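Local coordinates for protein auracyanin A (Chloroflexus aurantiacus, PDB 2AAN) that carries a single blue copper ion in a cupredoxin fold and probably accepts electrons from the membrane-bound alternative complex III, at residues A[57-62]-A[122-127]; A[118-123]-A[131-136]. All coordinates share one frame; numbering follows the deposited sequence.

Contact 1. Residues A[57-62]-A[122-127]. With CU (copper (II) ion), chain B.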
loop_
_atom_site.group_PDB
_atom_site.type_symbol
_atom_site.label_atom_id
_atom_site.label_comp_id
_atom_site.label_asym_id
_atom_site.label_seq_id
_atom_site.Cartn_x
_atom_site.Cartn_y
_atom_site.Cartn_z
ATOM N N GLN A 57 6.145 -11.855 -0.250
ATOM C CA GLN A 57 6.313 -10.563 0.399
ATOM C C GLN A 57 5.262 -9.649 -0.183
ATOM O O GLN A 57 4.880 -9.818 -1.313
ATOM C CB GLN A 57 7.740 -9.973 0.223
ATOM C CG GLN A 57 8.353 -10.220 -1.109
ATOM C CD GLN A 57 9.710 -9.634 -1.277
ATOM O OE1 GLN A 57 10.217 -8.919 -0.414
ATOM N NE2 GLN A 57 10.314 -9.923 -2.419
ATOM N N HIS A 58 4.811 -8.687 0.605
ATOM C CA HIS A 58 3.882 -7.665 0.148
ATOM C C HIS A 58 4.190 -6.349 0.854
ATOM O O HIS A 58 4.670 -6.329 1.990
ATOM C CB HIS A 58 2.452 -8.007 0.542
ATOM C CG HIS A 58 1.881 -9.225 -0.125
ATOM N ND1 HIS A 58 1.615 -9.287 -1.475
ATOM C CD2 HIS A 58 1.520 -10.431 0.386
ATOM C CE1 HIS A 58 1.112 -10.476 -1.770
ATOM N NE2 HIS A 58 1.015 -11.182 -0.650
ATOM N N ASN A 59 3.728 -5.275 0.240
ATOM C CA ASN A 59 3.622 -4.005 0.945
ATOM C C ASN A 59 2.302 -3.318 0.626
ATOM O O ASN A 59 1.482 -3.840 -0.138
ATOM C CB ASN A 59 4.858 -3.112 0.706
ATOM C CG ASN A 59 5.117 -2.805 -0.752
ATOM O OD1 ASN A 59 4.215 -2.855 -1.549
ATOM N ND2 ASN A 59 6.374 -2.476 -1.104
ATOM N N TRP A 60 2.084 -2.189 1.282
ATOM C CA TRP A 60 0.871 -1.352 1.099
ATOM C C TRP A 60 1.383 0.047 0.951
ATOM O O TRP A 60 1.915 0.588 1.906
ATOM C CB TRP A 60 -0.049 -1.441 2.309
ATOM C CG TRP A 60 -1.335 -0.678 2.187
ATOM C CD1 TRP A 60 -2.527 -1.175 1.802
ATOM C CD2 TRP A 60 -1.565 0.691 2.547
ATOM N NE1 TRP A 60 -3.490 -0.179 1.800
ATOM C CE2 TRP A 60 -2.930 0.971 2.284
ATOM C CE3 TRP A 60 -0.755 1.715 3.017
ATOM C CZ2 TRP A 60 -3.488 2.231 2.473
ATOM C CZ3 TRP A 60 -1.314 2.969 3.207
ATOM C CH2 TRP A 60 -2.671 3.210 2.963
ATOM N N ILE A 61 1.266 0.575 -0.263
ATOM C CA ILE A 61 1.779 1.885 -0.604
ATOM C C ILE A 61 0.631 2.759 -1.114
ATOM O O ILE A 61 -0.045 2.415 -2.088
ATOM C CB ILE A 61 2.866 1.787 -1.700
ATOM C CG1 ILE A 61 3.938 0.731 -1.356
ATOM C CG2 ILE A 61 3.488 3.142 -2.014
ATOM C CD1 ILE A 61 4.733 0.890 -0.069
ATOM N N LEU A 62 0.451 3.902 -0.474
ATOM C CA LEU A 62 -0.565 4.863 -0.859
ATOM C C LEU A 62 0.017 5.901 -1.756
ATOM O O LEU A 62 0.948 6.606 -1.370
ATOM C CB LEU A 62 -1.117 5.556 0.372
ATOM C CG LEU A 62 -2.252 6.549 0.199
ATOM C CD1 LEU A 62 -3.475 5.893 -0.418
ATOM C CD2 LEU A 62 -2.618 7.091 1.536
ATOM N N ILE A 122 -1.432 0.274 -3.579
ATOM C CA ILE A 122 -0.855 -0.771 -4.403
ATOM C C ILE A 122 0.216 -1.510 -3.611
ATOM O O ILE A 122 0.672 -1.061 -2.559
ATOM C CB ILE A 122 -0.218 -0.237 -5.715
ATOM C CG1 ILE A 122 1.016 0.657 -5.429
ATOM C CG2 ILE A 122 -1.234 0.569 -6.494
ATOM C CD1 ILE A 122 1.792 1.097 -6.649
ATOM N N CYS A 123 0.590 -2.673 -4.123
ATOM C CA CYS A 123 1.789 -3.357 -3.630
ATOM C C CYS A 123 2.821 -3.269 -4.735
ATOM O O CYS A 123 2.489 -3.551 -5.873
ATOM C CB CYS A 123 1.473 -4.800 -3.337
ATOM S SG CYS A 123 2.900 -5.850 -2.979
ATOM N N THR A 124 4.054 -2.915 -4.408
ATOM C CA THR A 124 5.118 -2.810 -5.413
ATOM C C THR A 124 6.083 -4.004 -5.445
ATOM O O THR A 124 7.111 -3.951 -6.099
ATOM C CB THR A 124 5.920 -1.515 -5.194
ATOM O OG1 THR A 124 6.550 -1.558 -3.929
ATOM C CG2 THR A 124 5.004 -0.309 -5.270
ATOM N N VAL A 125 5.743 -5.101 -4.789
ATOM C CA VAL A 125 6.550 -6.306 -4.915
ATOM C C VAL A 125 6.467 -6.759 -6.404
ATOM O O VAL A 125 5.395 -6.710 -7.000
ATOM C CB VAL A 125 6.097 -7.363 -3.887
ATOM C CG1 VAL A 125 6.651 -8.792 -4.219
ATOM C CG2 VAL A 125 6.463 -6.893 -2.457
ATOM N N PRO A 126 7.614 -7.118 -7.013
ATOM C CA PRO A 126 7.646 -7.432 -8.428
ATOM C C PRO A 126 6.500 -8.329 -8.878
ATOM O O PRO A 126 6.314 -9.404 -8.338
ATOM C CB PRO A 126 9.008 -8.148 -8.592
ATOM C CG PRO A 126 9.879 -7.407 -7.654
ATOM C CD PRO A 126 8.976 -7.152 -6.443
ATOM N N GLY A 127 5.760 -7.874 -9.884
ATOM C CA GLY A 127 4.676 -8.667 -10.455
ATOM C C GLY A 127 3.317 -8.590 -9.769
ATOM O O GLY A 127 2.321 -9.099 -10.308
HETATM CU CU CU B . 2.190 -7.953 -2.937
#

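Contact 2. Residues A[118-123]-A[131-136]. With CU (copper (II) ion), chain B; SO4 (sulfate ion), chain D.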
loop_
_atom_site.group_PDB
_atom_site.type_symbol
_atom_site.label_atom_id
_atom_site.label_comp_id
_atom_site.label_asym_id
_atom_site.label_seq_id
_atom_site.Cartn_x
_atom_site.Cartn_y
_atom_site.Cartn_z
ATOM N N THR A 118 -10.062 10.413 -3.807
ATOM C CA THR A 118 -9.811 8.977 -3.839
ATOM C C THR A 118 -8.376 8.747 -4.274
ATOM O O THR A 118 -7.835 9.480 -5.092
ATOM C CB THR A 118 -10.805 8.213 -4.749
ATOM O OG1 THR A 118 -10.636 8.639 -6.100
ATOM C CG2 THR A 118 -12.220 8.506 -4.320
ATOM N N TYR A 119 -7.748 7.749 -3.677
ATOM C CA TYR A 119 -6.328 7.487 -3.879
ATOM C C TYR A 119 -6.173 6.008 -4.112
ATOM O O TYR A 119 -6.969 5.226 -3.650
ATOM C CB TYR A 119 -5.552 7.896 -2.624
ATOM C CG TYR A 119 -5.695 9.376 -2.296
ATOM C CD1 TYR A 119 -4.735 10.295 -2.723
ATOM C CD2 TYR A 119 -6.788 9.846 -1.569
ATOM C CE1 TYR A 119 -4.862 11.656 -2.435
ATOM C CE2 TYR A 119 -6.936 11.213 -1.274
ATOM C CZ TYR A 119 -5.966 12.104 -1.700
ATOM O OH TYR A 119 -6.104 13.435 -1.407
ATOM N N LEU A 120 -5.148 5.622 -4.833
ATOM C CA LEU A 120 -4.871 4.194 -5.021
ATOM C C LEU A 120 -3.901 3.730 -3.974
ATOM O O LEU A 120 -2.996 4.473 -3.599
ATOM C CB LEU A 120 -4.251 3.937 -6.391
ATOM C CG LEU A 120 -5.129 4.248 -7.582
ATOM C CD1 LEU A 120 -4.317 4.222 -8.876
ATOM C CD2 LEU A 120 -6.303 3.304 -7.682
ATOM N N TYR A 121 -4.115 2.513 -3.476
ATOM C CA TYR A 121 -3.078 1.817 -2.769
ATOM C C TYR A 121 -2.731 0.584 -3.563
ATOM O O TYR A 121 -3.592 0.025 -4.220
ATOM C CB TYR A 121 -3.429 1.517 -1.298
ATOM C CG TYR A 121 -4.716 0.769 -1.018
ATOM C CD1 TYR A 121 -4.775 -0.616 -1.137
ATOM C CD2 TYR A 121 -5.858 1.436 -0.568
ATOM C CE1 TYR A 121 -5.933 -1.308 -0.832
ATOM C CE2 TYR A 121 -7.007 0.751 -0.258
ATOM C CZ TYR A 121 -7.059 -0.620 -0.406
ATOM O OH TYR A 121 -8.217 -1.330 -0.128
ATOM N N ILE A 122 -1.432 0.274 -3.579
ATOM C CA ILE A 122 -0.855 -0.771 -4.403
ATOM C C ILE A 122 0.216 -1.510 -3.611
ATOM O O ILE A 122 0.672 -1.061 -2.559
ATOM C CB ILE A 122 -0.218 -0.237 -5.715
ATOM C CG1 ILE A 122 1.016 0.657 -5.429
ATOM C CG2 ILE A 122 -1.234 0.569 -6.494
ATOM C CD1 ILE A 122 1.792 1.097 -6.649
ATOM N N CYS A 123 0.590 -2.673 -4.123
ATOM C CA CYS A 123 1.789 -3.357 -3.630
ATOM C C CYS A 123 2.821 -3.269 -4.735
ATOM O O CYS A 123 2.489 -3.551 -5.873
ATOM C CB CYS A 123 1.473 -4.800 -3.337
ATOM S SG CYS A 123 2.900 -5.850 -2.979
ATOM N N LEU A 131 -2.532 -6.328 -10.484
ATOM C CA LEU A 131 -3.633 -6.994 -9.812
ATOM C C LEU A 131 -3.835 -6.491 -8.392
ATOM O O LEU A 131 -4.954 -6.342 -7.921
ATOM C CB LEU A 131 -3.424 -8.508 -9.771
ATOM C CG LEU A 131 -3.753 -9.260 -11.058
ATOM C CD1 LEU A 131 -3.213 -10.669 -10.904
ATOM C CD2 LEU A 131 -5.237 -9.273 -11.300
ATOM N N MET A 132 -2.741 -6.282 -7.681
ATOM C CA MET A 132 -2.840 -6.033 -6.265
ATOM C C MET A 132 -2.979 -4.530 -6.052
ATOM O O MET A 132 -2.001 -3.767 -5.931
ATOM C CB MET A 132 -1.645 -6.671 -5.569
ATOM C CG MET A 132 -1.838 -6.786 -4.070
ATOM S SD MET A 132 -0.690 -7.897 -3.303
ATOM C CE MET A 132 -1.050 -7.502 -1.579
ATOM N N GLN A 133 -4.225 -4.101 -6.013
ATOM C CA GLN A 133 -4.539 -2.699 -5.825
ATOM C C GLN A 133 -5.903 -2.513 -5.183
ATOM O O GLN A 133 -6.768 -3.396 -5.218
ATOM C CB GLN A 133 -4.491 -1.941 -7.163
ATOM C CG GLN A 133 -5.418 -2.479 -8.239
ATOM C CD GLN A 133 -5.560 -1.545 -9.407
ATOM O OE1 GLN A 133 -6.134 -0.445 -9.281
ATOM N NE2 GLN A 133 -5.055 -1.979 -10.580
ATOM N N GLY A 134 -6.075 -1.342 -4.600
ATOM C CA GLY A 134 -7.340 -0.938 -4.061
ATOM C C GLY A 134 -7.456 0.573 -4.038
ATOM O O GLY A 134 -6.625 1.285 -4.621
ATOM N N LYS A 135 -8.493 1.039 -3.354
ATOM C CA LYS A 135 -8.871 2.443 -3.351
ATOM C C LYS A 135 -9.091 2.962 -1.918
ATOM O O LYS A 135 -9.798 2.336 -1.158
ATOM C CB LYS A 135 -10.183 2.545 -4.127
ATOM C CG LYS A 135 -10.732 3.901 -4.394
ATOM C CD LYS A 135 -11.939 3.789 -5.332
ATOM C CE LYS A 135 -13.216 3.380 -4.575
ATOM N NZ LYS A 135 -14.405 3.223 -5.508
ATOM N N LEU A 136 -8.474 4.094 -1.586
ATOM C CA LEU A 136 -8.713 4.790 -0.323
ATOM C C LEU A 136 -9.645 5.982 -0.626
ATOM O O LEU A 136 -9.304 6.839 -1.423
ATOM C CB LEU A 136 -7.404 5.295 0.279
ATOM C CG LEU A 136 -7.622 6.131 1.539
ATOM C CD1 LEU A 136 -8.001 5.226 2.706
ATOM C CD2 LEU A 136 -6.392 6.954 1.882
HETATM CU CU CU B . 2.190 -7.953 -2.937
HETATM S S SO4 D . -15.160 6.369 -6.566
HETATM O O1 SO4 D . -14.063 5.541 -7.011
HETATM O O2 SO4 D . -15.192 7.586 -7.375
HETATM O O3 SO4 D . -15.048 6.724 -5.153
HETATM O O4 SO4 D . -16.402 5.621 -6.755
#

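Contact 1. Residues A[57-62]-A[122-127]
H58 and C123 meet at the copper ion: H58 ND1 binds it at 2.1 Å and C123 SG at 2.2 Å, with H128 and M132 completing the site. C123 SG lies at the edge of the H58 imidazole, near its plane; the sulfur and the ring nitrogen reach the metal from two separate loops, those leading into strand 61-63 and out of strand 117-122. A chi1 of 170° swings the sulfur away from the cysteine's backbone N, onto the copper and within reach of two amide N-H groups. N59 N points at it almost straight, 3.4 Å from C123 SG, and V125 N does the same from within its own loop. Two N-H groups on the copper thiolate, as in azurin, probably draw off some of its charge and may tune the metal's potential.

The N59 side chain ties the ligand loop a second time. Its OD1 takes T124 N on a lone pair in the carbonyl plane, 2.9 Å between N59 OD1 and T124 N, while ND2 gives a bond to T124 OG1 that runs close to the amide plane. Both ends of the amide are thereby used and its flip is fixed; N85 also accepts from ND2, and the carbonyl of Y86 is a further partner of T124 OG1. N59 O, by contrast, is buried without a hydrogen-bond partner.

Packing frames this polar centre. V125 sets CG2 against Q57 O and H58 CA, and its CG1 lies 3.8 Å from Q57 CG. At the far end I61 and I122 form an antiparallel hydrogen-bonded pair, with I61 CG1 reaching T124 CG2.

From there strand 61-63 runs on between strands 117-122 and 94-97, while helix 67-80 covers I122 and T124 through A70 and I73.

Contact 2. Residues A[118-123]-A[131-136]
This beta hairpin of the cupredoxin fold, strands 117-122 and 133-138, carries copper ligands C123 and M132 at its loop end. Y119 with L136 and Y121 with G134 are antiparallel hydrogen-bonded pairs, and a weak bond from C123 N to M132 O (3.3 Å) carries the pairing one step past the strands. The Y121 ring folds back over its partner strand: CG sits between the backbone N and the carbonyl carbon (chi1 55°), which lays one face on G134, whose CA is 3.8 Å from the ring centroid in a CH-pi contact. K135 N lies above the same face, toward the rim. A side chain on G134 would collide with this ring. A leucine in place of Y121 would probably leave the G134 backbone without its flat cover and the carbonyl of K34 without the hydroxyl it bonds. On the other side of the sheet K135 NZ donates to a sulfate oxygen, O1, at 2.8 Å; the ion probably came from the crystallisation liquor. Beside the copper, the extended M132 chain brings SD to 2.9 Å from the metal, a long axial approach familiar in blue copper sites, and to 3.8 Å from C123 CB.

Contacts 1 and 2 lie about 10 Å apart, centre to centre, and share I122 and C123. Along the chain 57-62 comes first, then 118-123 runs straight into 122-127, and 131-136 follows the ligand loop. Their strand parts belong to one five-stranded sheet, in which 117-122 has 61-63 on one side and 133-138 on the other; the copper-bearing ends lie in the loops beyond it. They also touch directly: the W60 and Y121 rings meet with planes at about 35°, and M132 CE packs 3.2 Å from H58 ND1. Contact 1 brings H58 to the copper, contact 2 brings M132, C123 is common to both, and H128, between 122-127 and 131-136, supplies the fourth ligand.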